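Local coordinates for protein glutamate--tRNA ligase (Elizabethkingia anophelis, PDB 6B1Z) that probably catalyses the ATP-dependent attachment of glutamate to its cognate tRNA, as a class I aminoacyl-tRNA synthetase, at residues 18-23 with 56-61; 67-72 with 281-286; 277-282 with 298-303. One frame throughout, in Å; residues are numbered along the deposited sequence.

Contact 1 (18-23 with 56-61)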
loop_
_atom_site.group_PDB
_atom_site.type_symbol
_atom_site.label_atom_id
_atom_site.label_comp_id
_atom_site.label_asym_id
_atom_site.label_seq_id
_atom_site.Cartn_x
_atom_site.Cartn_y
_atom_site.Cartn_z
ATOM N N PRO A 18 6.906 -1.405 11.747
ATOM C CA PRO A 18 6.983 -2.592 10.898
ATOM C C PRO A 18 8.146 -3.492 11.296
ATOM O O PRO A 18 9.195 -3.040 11.782
ATOM C CB PRO A 18 7.212 -1.994 9.506
ATOM C CG PRO A 18 8.083 -0.815 9.778
ATOM C CD PRO A 18 7.549 -0.245 11.102
ATOM N N SER A 19 7.949 -4.754 11.083
ATOM C CA SER A 19 9.030 -5.728 11.143
ATOM C C SER A 19 9.695 -5.861 9.775
ATOM O O SER A 19 9.039 -5.696 8.738
ATOM C CB SER A 19 8.506 -7.091 11.593
ATOM O OG SER A 19 7.406 -7.509 10.803
ATOM N N PRO A 20 11.053 -6.139 9.754
ATOM C CA PRO A 20 11.783 -6.326 8.489
ATOM C C PRO A 20 11.608 -7.736 7.936
ATOM O O PRO A 20 12.569 -8.493 7.765
ATOM C CB PRO A 20 13.231 -6.032 8.907
ATOM C CG PRO A 20 13.301 -6.583 10.276
ATOM C CD PRO A 20 11.959 -6.235 10.911
ATOM N N THR A 21 10.356 -8.088 7.641
ATOM C CA THR A 21 9.953 -9.457 7.351
ATOM C C THR A 21 9.293 -9.577 5.978
ATOM O O THR A 21 8.513 -10.501 5.736
ATOM C CB THR A 21 9.010 -9.973 8.440
ATOM O OG1 THR A 21 7.926 -9.050 8.612
ATOM C CG2 THR A 21 9.753 -10.125 9.773
ATOM N N GLY A 22 9.608 -8.665 5.063
ATOM C CA GLY A 22 8.965 -8.635 3.768
ATOM C C GLY A 22 8.479 -7.238 3.431
ATOM O O GLY A 22 8.782 -6.273 4.136
ATOM N N PRO A 23 7.707 -7.103 2.358
ATOM C CA PRO A 23 7.271 -5.775 1.921
ATOM C C PRO A 23 6.081 -5.263 2.722
ATOM O O PRO A 23 5.341 -6.020 3.353
ATOM C CB PRO A 23 6.872 -6.004 0.463
ATOM C CG PRO A 23 6.357 -7.415 0.467
ATOM C CD PRO A 23 7.229 -8.167 1.458
ATOM N N GLN A 56 14.747 -14.898 12.949
ATOM C CA GLN A 56 14.569 -15.954 11.961
ATOM C C GLN A 56 13.509 -15.625 10.915
ATOM O O GLN A 56 13.361 -16.384 9.951
ATOM C CB GLN A 56 14.231 -17.280 12.651
ATOM C CG GLN A 56 12.863 -17.347 13.305
ATOM C CD GLN A 56 12.658 -18.644 14.069
ATOM O OE1 GLN A 56 13.483 -19.022 14.903
ATOM N NE2 GLN A 56 11.562 -19.338 13.780
ATOM N N ARG A 57 12.777 -14.524 11.067
ATOM C CA ARG A 57 11.832 -14.086 10.050
ATOM C C ARG A 57 12.358 -12.904 9.243
ATOM O O ARG A 57 11.617 -12.340 8.428
ATOM C CB ARG A 57 10.487 -13.738 10.692
ATOM C CG ARG A 57 9.760 -14.949 11.265
ATOM C CD ARG A 57 8.311 -14.632 11.611
ATOM N NE ARG A 57 7.589 -14.041 10.485
ATOM C CZ ARG A 57 7.177 -12.778 10.444
ATOM N NH1 ARG A 57 7.404 -11.970 11.473
ATOM N NH2 ARG A 57 6.531 -12.324 9.376
ATOM N N TYR A 58 13.621 -12.536 9.440
ATOM C CA TYR A 58 14.190 -11.364 8.790
ATOM C C TYR A 58 14.358 -11.600 7.294
ATOM O O TYR A 58 14.772 -12.676 6.860
ATOM C CB TYR A 58 15.536 -11.021 9.428
ATOM C CG TYR A 58 16.390 -10.069 8.623
ATOM C CD1 TYR A 58 16.118 -8.705 8.607
ATOM C CD2 TYR A 58 17.479 -10.533 7.894
ATOM C CE1 TYR A 58 16.900 -7.831 7.877
ATOM C CE2 TYR A 58 18.268 -9.666 7.161
ATOM C CZ TYR A 58 17.973 -8.315 7.157
ATOM O OH TYR A 58 18.755 -7.447 6.430
ATOM N N VAL A 59 14.026 -10.586 6.505
ATOM C CA VAL A 59 14.182 -10.619 5.058
ATOM C C VAL A 59 15.168 -9.520 4.679
ATOM O O VAL A 59 14.907 -8.342 4.945
ATOM C CB VAL A 59 12.842 -10.423 4.331
ATOM C CG1 VAL A 59 13.046 -10.459 2.820
ATOM C CG2 VAL A 59 11.842 -11.481 4.771
ATOM N N PRO A 60 16.310 -9.849 4.075
ATOM C CA PRO A 60 17.288 -8.811 3.729
ATOM C C PRO A 60 16.681 -7.751 2.819
ATOM O O PRO A 60 15.991 -8.064 1.845
ATOM C CB PRO A 60 18.403 -9.594 3.027
ATOM C CG PRO A 60 18.293 -10.980 3.583
ATOM C CD PRO A 60 16.816 -11.206 3.800
ATOM N N GLY A 61 16.924 -6.487 3.163
ATOM C CA GLY A 61 16.430 -5.367 2.394
ATOM C C GLY A 61 15.096 -4.805 2.843
ATOM O O GLY A 61 14.617 -3.839 2.232
#
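T21 and R57 meet with the threonine methyl laid over one face of the guanidinium: T21 CG2 lies 3.4 Å from R57 NH1. A bend in the arginine chain (chi3 53°) turns its end back over T21, and T21 CG2 also comes within 3.2 Å of R57 O. T21 OG1 is engaged separately, sharing a hydrogen bond with S19 OG at 2.7 Å. P20 and Y58 cross at about a right angle, the pyrrolidine meeting the tyrosine at its edge, in the ring plane, with P20 CG 3.9 Å from Y58 CD1. The backbones are joined by V59 N donating to P20 O at 2.8 Å, nearly straight at 165° and in the carbonyl plane. P20 is the centre of an inverse gamma turn, whose bond from T21 N to S19 O is weak. V59 sends CG2 against T21 C at 3.4 Å. The contact thus joins the loop after strand 13-16, which leads to the HIGH-like signature at the start of helix 26-41, to the loop between strand 45-48 and helix 62-73. S62 of the latter helix bonds G22 N and V59 O through OG, while S19 and R57 both rest on Y210 of helix 210-220.

Contact 2 (67-72 with 281-286); sequences MEALEW and FPLNFT
E68, whose aliphatic stem packs on L283, has its carboxylate held by R298: E68 OE2 and R298 NH1 form a salt bridge. With CG anti to the backbone N (chi1 -174°) and the chain extended beyond it, the glutamate crosses L283 obliquely, and E68 CG stands 3.7 Å from L283 CD1. R298 thus probably offsets the charge at the end of the side chain, while the methylenes serve the apolar interface. L283 CD1 also reaches the helix backbone, 3.5 Å from A69 N, and lies 3.9 Å from A69 CB. P282 meets this small side chain too, its CG lying 4.0 Å from A69 CB, which lets the loop come near the helix: the A69 and P282 CA atoms are 6.5 Å apart. The elements joined are helix 62-73 of the class I catalytic domain and the chain running from the KMSKS-like region, here with the sequence KLSKR, into the two-stranded hairpin 285-286/293-294. On the adjoining turn of the helix, W72 slides past L283 in the opposite direction. W72 CE3 lies 4.1 Å from L283 CD2, an oblique approach, and the indole also meets the F307 ring with planes at about 35°. Y65, one helical turn before A69, binds L283 O through its hydroxyl and touches P282 and F281. The F281 ring in turn meets H25 of the HLGG signature edge-to-face.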
loop_
_atom_site.group_PDB
_atom_site.type_symbol
_atom_site.label_atom_id
_atom_site.label_comp_id
_atom_site.label_asym_id
_atom_site.label_seq_id
_atom_site.Cartn_x
_atom_site.Cartn_y
_atom_site.Cartn_z
ATOM N N MET A 67 11.945 2.316 4.036
ATOM C CA MET A 67 12.388 3.696 3.858
ATOM C C MET A 67 12.130 4.181 2.434
ATOM O O MET A 67 11.651 5.308 2.236
ATOM C CB MET A 67 13.870 3.834 4.227
ATOM C CG MET A 67 14.135 3.810 5.732
ATOM S SD MET A 67 13.261 5.114 6.618
ATOM C CE MET A 67 13.999 6.591 5.903
ATOM N N GLU A 68 12.412 3.338 1.430
ATOM C CA GLU A 68 12.186 3.738 0.041
ATOM C C GLU A 68 10.704 3.986 -0.225
ATOM O O GLU A 68 10.343 4.924 -0.941
ATOM C CB GLU A 68 12.744 2.683 -0.917
ATOM C CG GLU A 68 12.679 3.091 -2.390
ATOM C CD GLU A 68 13.332 2.075 -3.321
ATOM O OE1 GLU A 68 14.075 1.193 -2.833
ATOM O OE2 GLU A 68 13.105 2.162 -4.548
ATOM N N ALA A 69 9.828 3.174 0.368
ATOM C CA ALA A 69 8.396 3.366 0.137
ATOM C C ALA A 69 7.894 4.631 0.811
ATOM O O ALA A 69 7.116 5.388 0.218
ATOM C CB ALA A 69 7.618 2.151 0.638
ATOM N N LEU A 70 8.323 4.872 2.052
ATOM C CA LEU A 70 7.939 6.101 2.733
ATOM C C LEU A 70 8.471 7.325 1.999
ATOM O O LEU A 70 7.771 8.339 1.895
ATOM C CB LEU A 70 8.444 6.080 4.178
ATOM C CG LEU A 70 7.878 5.008 5.103
ATOM C CD1 LEU A 70 8.581 5.106 6.452
ATOM C CD2 LEU A 70 6.365 5.196 5.250
ATOM N N GLU A 71 9.702 7.243 1.468
ATOM C CA GLU A 71 10.264 8.354 0.698
ATOM C C GLU A 71 9.480 8.588 -0.590
ATOM O O GLU A 71 9.236 9.741 -0.976
ATOM C CB GLU A 71 11.750 8.087 0.418
ATOM C CG GLU A 71 12.628 8.207 1.689
ATOM C CD GLU A 71 14.019 7.573 1.566
ATOM O OE1 GLU A 71 14.344 7.014 0.500
ATOM O OE2 GLU A 71 14.794 7.633 2.552
ATOM N N TRP A 72 9.074 7.507 -1.268
ATOM C CA TRP A 72 8.311 7.642 -2.506
ATOM C C TRP A 72 6.998 8.377 -2.267
ATOM O O TRP A 72 6.605 9.244 -3.064
ATOM C CB TRP A 72 8.052 6.250 -3.112
ATOM C CG TRP A 72 7.192 6.269 -4.360
ATOM C CD1 TRP A 72 7.474 6.909 -5.533
ATOM C CD2 TRP A 72 5.933 5.605 -4.563
ATOM N NE1 TRP A 72 6.469 6.700 -6.445
ATOM C CE2 TRP A 72 5.509 5.908 -5.872
ATOM C CE3 TRP A 72 5.120 4.797 -3.756
ATOM C CZ2 TRP A 72 4.317 5.426 -6.404
ATOM C CZ3 TRP A 72 3.921 4.321 -4.289
ATOM C CH2 TRP A 72 3.534 4.643 -5.598
ATOM N N PHE A 281 1.729 -4.378 -3.275
ATOM C CA PHE A 281 2.802 -3.708 -2.550
ATOM C C PHE A 281 3.106 -2.361 -3.199
ATOM O O PHE A 281 2.933 -2.215 -4.414
ATOM C CB PHE A 281 4.064 -4.583 -2.558
ATOM C CG PHE A 281 3.812 -6.008 -2.134
ATOM C CD1 PHE A 281 3.092 -6.291 -0.982
ATOM C CD2 PHE A 281 4.278 -7.059 -2.909
ATOM C CE1 PHE A 281 2.862 -7.608 -0.593
ATOM C CE2 PHE A 281 4.051 -8.379 -2.528
ATOM C CZ PHE A 281 3.341 -8.646 -1.371
ATOM N N PRO A 282 3.558 -1.357 -2.433
ATOM C CA PRO A 282 3.864 -0.059 -3.070
ATOM C C PRO A 282 4.991 -0.136 -4.087
ATOM O O PRO A 282 4.929 0.542 -5.122
ATOM C CB PRO A 282 4.216 0.848 -1.875
ATOM C CG PRO A 282 4.649 -0.114 -0.782
ATOM C CD PRO A 282 3.760 -1.321 -0.971
ATOM N N LEU A 283 6.015 -0.955 -3.825
ATOM C CA LEU A 283 7.192 -1.078 -4.673
ATOM C C LEU A 283 7.401 -2.539 -5.035
ATOM O O LEU A 283 6.931 -3.446 -4.340
ATOM C CB LEU A 283 8.454 -0.553 -3.967
ATOM C CG LEU A 283 8.346 0.718 -3.133
ATOM C CD1 LEU A 283 9.679 1.006 -2.432
ATOM C CD2 LEU A 283 7.953 1.898 -3.995
ATOM N N ASN A 284 8.147 -2.755 -6.122
ATOM C CA ASN A 284 8.569 -4.094 -6.514
ATOM C C ASN A 284 9.137 -4.862 -5.326
ATOM O O ASN A 284 9.962 -4.336 -4.574
ATOM C CB ASN A 284 9.644 -4.004 -7.597
ATOM C CG ASN A 284 9.077 -3.926 -8.993
ATOM O OD1 ASN A 284 7.913 -3.599 -9.189
ATOM N ND2 ASN A 284 9.911 -4.226 -9.979
ATOM N N PHE A 285 8.698 -6.110 -5.164
ATOM C CA PHE A 285 9.291 -7.017 -4.182
ATOM C C PHE A 285 9.596 -8.360 -4.824
ATOM O O PHE A 285 8.691 -9.025 -5.340
ATOM C CB PHE A 285 8.375 -7.222 -2.979
ATOM C CG PHE A 285 8.939 -8.175 -1.965
ATOM C CD1 PHE A 285 10.003 -7.797 -1.162
ATOM C CD2 PHE A 285 8.424 -9.456 -1.839
ATOM C CE1 PHE A 285 10.540 -8.683 -0.230
ATOM C CE2 PHE A 285 8.952 -10.349 -0.908
ATOM C CZ PHE A 285 10.011 -9.959 -0.105
ATOM N N THR A 286 10.856 -8.785 -4.739
ATOM C CA THR A 286 11.285 -10.090 -5.233
ATOM C C THR A 286 11.338 -11.065 -4.062
ATOM O O THR A 286 12.094 -10.853 -3.109
ATOM C CB THR A 286 12.647 -9.988 -5.914
ATOM O OG1 THR A 286 12.571 -9.045 -6.996
ATOM C CG2 THR A 286 13.081 -11.350 -6.446
#

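Contact 3 (277-282 with 298-303)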
loop_
_atom_site.group_PDB
_atom_site.type_symbol
_atom_site.label_atom_id
_atom_site.label_comp_id
_atom_site.label_asym_id
_atom_site.label_seq_id
_atom_site.Cartn_x
_atom_site.Cartn_y
_atom_site.Cartn_z
ATOM N N GLY A 277 -5.982 -8.490 -10.906
ATOM C CA GLY A 277 -5.048 -7.687 -11.672
ATOM C C GLY A 277 -4.737 -6.305 -11.126
ATOM O O GLY A 277 -4.759 -5.321 -11.871
ATOM N N PHE A 278 -4.451 -6.200 -9.837
ATOM C CA PHE A 278 -3.928 -4.967 -9.277
ATOM C C PHE A 278 -2.785 -5.318 -8.336
ATOM O O PHE A 278 -2.703 -6.447 -7.837
ATOM C CB PHE A 278 -5.002 -4.132 -8.551
ATOM C CG PHE A 278 -5.727 -4.865 -7.449
ATOM C CD1 PHE A 278 -5.188 -4.939 -6.168
ATOM C CD2 PHE A 278 -6.972 -5.430 -7.678
ATOM C CE1 PHE A 278 -5.862 -5.602 -5.153
ATOM C CE2 PHE A 278 -7.652 -6.091 -6.669
ATOM C CZ PHE A 278 -7.093 -6.177 -5.400
ATOM N N PRO A 279 -1.869 -4.386 -8.104
ATOM C CA PRO A 279 -0.725 -4.681 -7.244
ATOM C C PRO A 279 -1.130 -4.676 -5.779
ATOM O O PRO A 279 -2.188 -4.173 -5.385
ATOM C CB PRO A 279 0.268 -3.554 -7.562
ATOM C CG PRO A 279 -0.553 -2.450 -8.106
ATOM C CD PRO A 279 -1.787 -3.047 -8.717
ATOM N N VAL A 280 -0.271 -5.276 -4.967
ATOM C CA VAL A 280 -0.522 -5.340 -3.535
ATOM C C VAL A 280 0.560 -4.661 -2.709
ATOM O O VAL A 280 0.309 -4.353 -1.531
ATOM C CB VAL A 280 -0.718 -6.797 -3.070
ATOM C CG1 VAL A 280 -2.020 -7.350 -3.639
ATOM C CG2 VAL A 280 0.468 -7.657 -3.480
ATOM N N PHE A 281 1.729 -4.378 -3.275
ATOM C CA PHE A 281 2.802 -3.708 -2.550
ATOM C C PHE A 281 3.106 -2.361 -3.199
ATOM O O PHE A 281 2.933 -2.215 -4.414
ATOM C CB PHE A 281 4.064 -4.583 -2.558
ATOM C CG PHE A 281 3.812 -6.008 -2.134
ATOM C CD1 PHE A 281 3.092 -6.291 -0.982
ATOM C CD2 PHE A 281 4.278 -7.059 -2.909
ATOM C CE1 PHE A 281 2.862 -7.608 -0.593
ATOM C CE2 PHE A 281 4.051 -8.379 -2.528
ATOM C CZ PHE A 281 3.341 -8.646 -1.371
ATOM N N PRO A 282 3.558 -1.357 -2.433
ATOM C CA PRO A 282 3.864 -0.059 -3.070
ATOM C C PRO A 282 4.991 -0.136 -4.087
ATOM O O PRO A 282 4.929 0.542 -5.122
ATOM C CB PRO A 282 4.216 0.848 -1.875
ATOM C CG PRO A 282 4.649 -0.114 -0.782
ATOM C CD PRO A 282 3.760 -1.321 -0.971
ATOM N N ARG A 298 4.132 1.594 -7.727
ATOM C CA ARG A 298 5.011 2.569 -8.371
ATOM C C ARG A 298 5.395 2.119 -9.778
ATOM O O ARG A 298 5.264 2.878 -10.747
ATOM C CB ARG A 298 6.262 2.802 -7.518
ATOM C CG ARG A 298 7.253 3.783 -8.169
ATOM C CD ARG A 298 8.547 3.905 -7.371
ATOM N NE ARG A 298 9.230 2.618 -7.277
ATOM C CZ ARG A 298 10.346 2.418 -6.582
ATOM N NH1 ARG A 298 10.909 3.433 -5.940
ATOM N NH2 ARG A 298 10.888 1.211 -6.525
ATOM N N GLU A 299 5.847 0.879 -9.914
ATOM C CA GLU A 299 6.324 0.402 -11.202
ATOM C C GLU A 299 5.185 0.163 -12.184
ATOM O O GLU A 299 5.417 0.208 -13.400
ATOM C CB GLU A 299 7.143 -0.869 -11.002
ATOM C CG GLU A 299 8.470 -0.632 -10.260
ATOM C CD GLU A 299 8.351 -0.706 -8.734
ATOM O OE1 GLU A 299 7.227 -0.633 -8.192
ATOM O OE2 GLU A 299 9.402 -0.874 -8.071
ATOM N N GLU A 300 3.967 -0.068 -11.687
ATOM C CA GLU A 300 2.795 -0.194 -12.548
ATOM C C GLU A 300 2.269 1.155 -13.015
ATOM O O GLU A 300 1.292 1.192 -13.771
ATOM C CB GLU A 300 1.680 -0.960 -11.822
ATOM C CG GLU A 300 1.964 -2.453 -11.683
ATOM C CD GLU A 300 2.062 -3.155 -13.029
ATOM O OE1 GLU A 300 1.173 -2.945 -13.875
ATOM O OE2 GLU A 300 3.037 -3.902 -13.249
ATOM N N GLY A 301 2.886 2.259 -12.611
ATOM C CA GLY A 301 2.503 3.562 -13.119
ATOM C C GLY A 301 1.543 4.353 -12.259
ATOM O O GLY A 301 1.021 5.375 -12.726
ATOM N N TYR A 302 1.303 3.932 -11.017
ATOM C CA TYR A 302 0.468 4.730 -10.122
ATOM C C TYR A 302 1.267 5.921 -9.614
ATOM O O TYR A 302 2.421 5.778 -9.200
ATOM C CB TYR A 302 -0.057 3.888 -8.950
ATOM C CG TYR A 302 -1.148 2.916 -9.346
ATOM C CD1 TYR A 302 -0.840 1.666 -9.876
ATOM C CD2 TYR A 302 -2.497 3.249 -9.184
ATOM C CE1 TYR A 302 -1.828 0.766 -10.230
ATOM C CE2 TYR A 302 -3.504 2.342 -9.545
ATOM C CZ TYR A 302 -3.160 1.121 -10.073
ATOM O OH TYR A 302 -4.145 0.223 -10.437
ATOM N N LEU A 303 0.681 7.109 -9.715
ATOM C CA LEU A 303 1.345 8.315 -9.257
ATOM C C LEU A 303 1.272 8.350 -7.732
ATOM O O LEU A 303 0.235 8.010 -7.169
ATOM C CB LEU A 303 0.663 9.549 -9.851
ATOM C CG LEU A 303 0.597 9.555 -11.382
ATOM C CD1 LEU A 303 -0.362 10.638 -11.857
ATOM C CD2 LEU A 303 1.987 9.747 -11.968
#
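A type I beta turn, R298 to G301, docks on the loop that follows helix 270-276, at the base of the hairpin formed by strands 285-286 and 293-294. P282 and R298 make the junction: R298 N donates to P282 O at 2.9 Å with an N-H...O angle of 173°, nearly along the C=O axis. R298 CB lies 3.6 Å from P282 O. F281 and Y297 are also joined by a backbone hydrogen bond, and the turn is closed by G301 N to R298 O at 3.1 Å. Earlier in the loop, P279 faces Y302, the two side chains approaching from opposite directions. P279 CG comes to 4.1 Å from Y302 CE1, an oblique approach to the ring, and is 4.4 Å from E300 CG, so the proline has both the tyrosine and the glutamate stem as neighbours. Y302 is held further by edge-to-face packing with Y297 and F400. On its far side the turn runs into helix 304-312, and N355 of helix 348-361 ties it down by bonds to G301 O and L303 N. That links the catalytic-domain loop to the helices leading toward the anticodon-binding region. The R298 and E299 side chains pair with each other, and R298 also reaches E68 on helix 62-73. E299, bent at chi2 (88°), brings its carboxylate back beside the arginine. R298 NH2 forms a salt bridge with E299 OE2 at 3.0 Å; the oxygen lies in the guanidinium plane, but NH2 stands 52° out of the carboxylate plane. N284 N is probably a second donor to E299 OE2, at 3.0 Å.

In the fold
From the N terminus, contact 1 comes first and closes the stretch containing helix 26-41 and strand 45-48. The chain then enters helix 62-73, where contact 2 opens; its partner arrives some 210 residues later, after most of the catalytic domain. Contact 3 shares F281 and P282 with it and closes the short hairpin excursion through strands 285-286 and 293-294. Contact 1 is in series with the other two, whereas contact 3 begins on the stretch where contact 2 ends. P23 packs on F281 and F285, bridging contacts 1 and 2, whose centres are 13 Å apart. Together they tie the Rossmann-type catalytic core expected of a class I synthetase to the region after the KLSKR sequence.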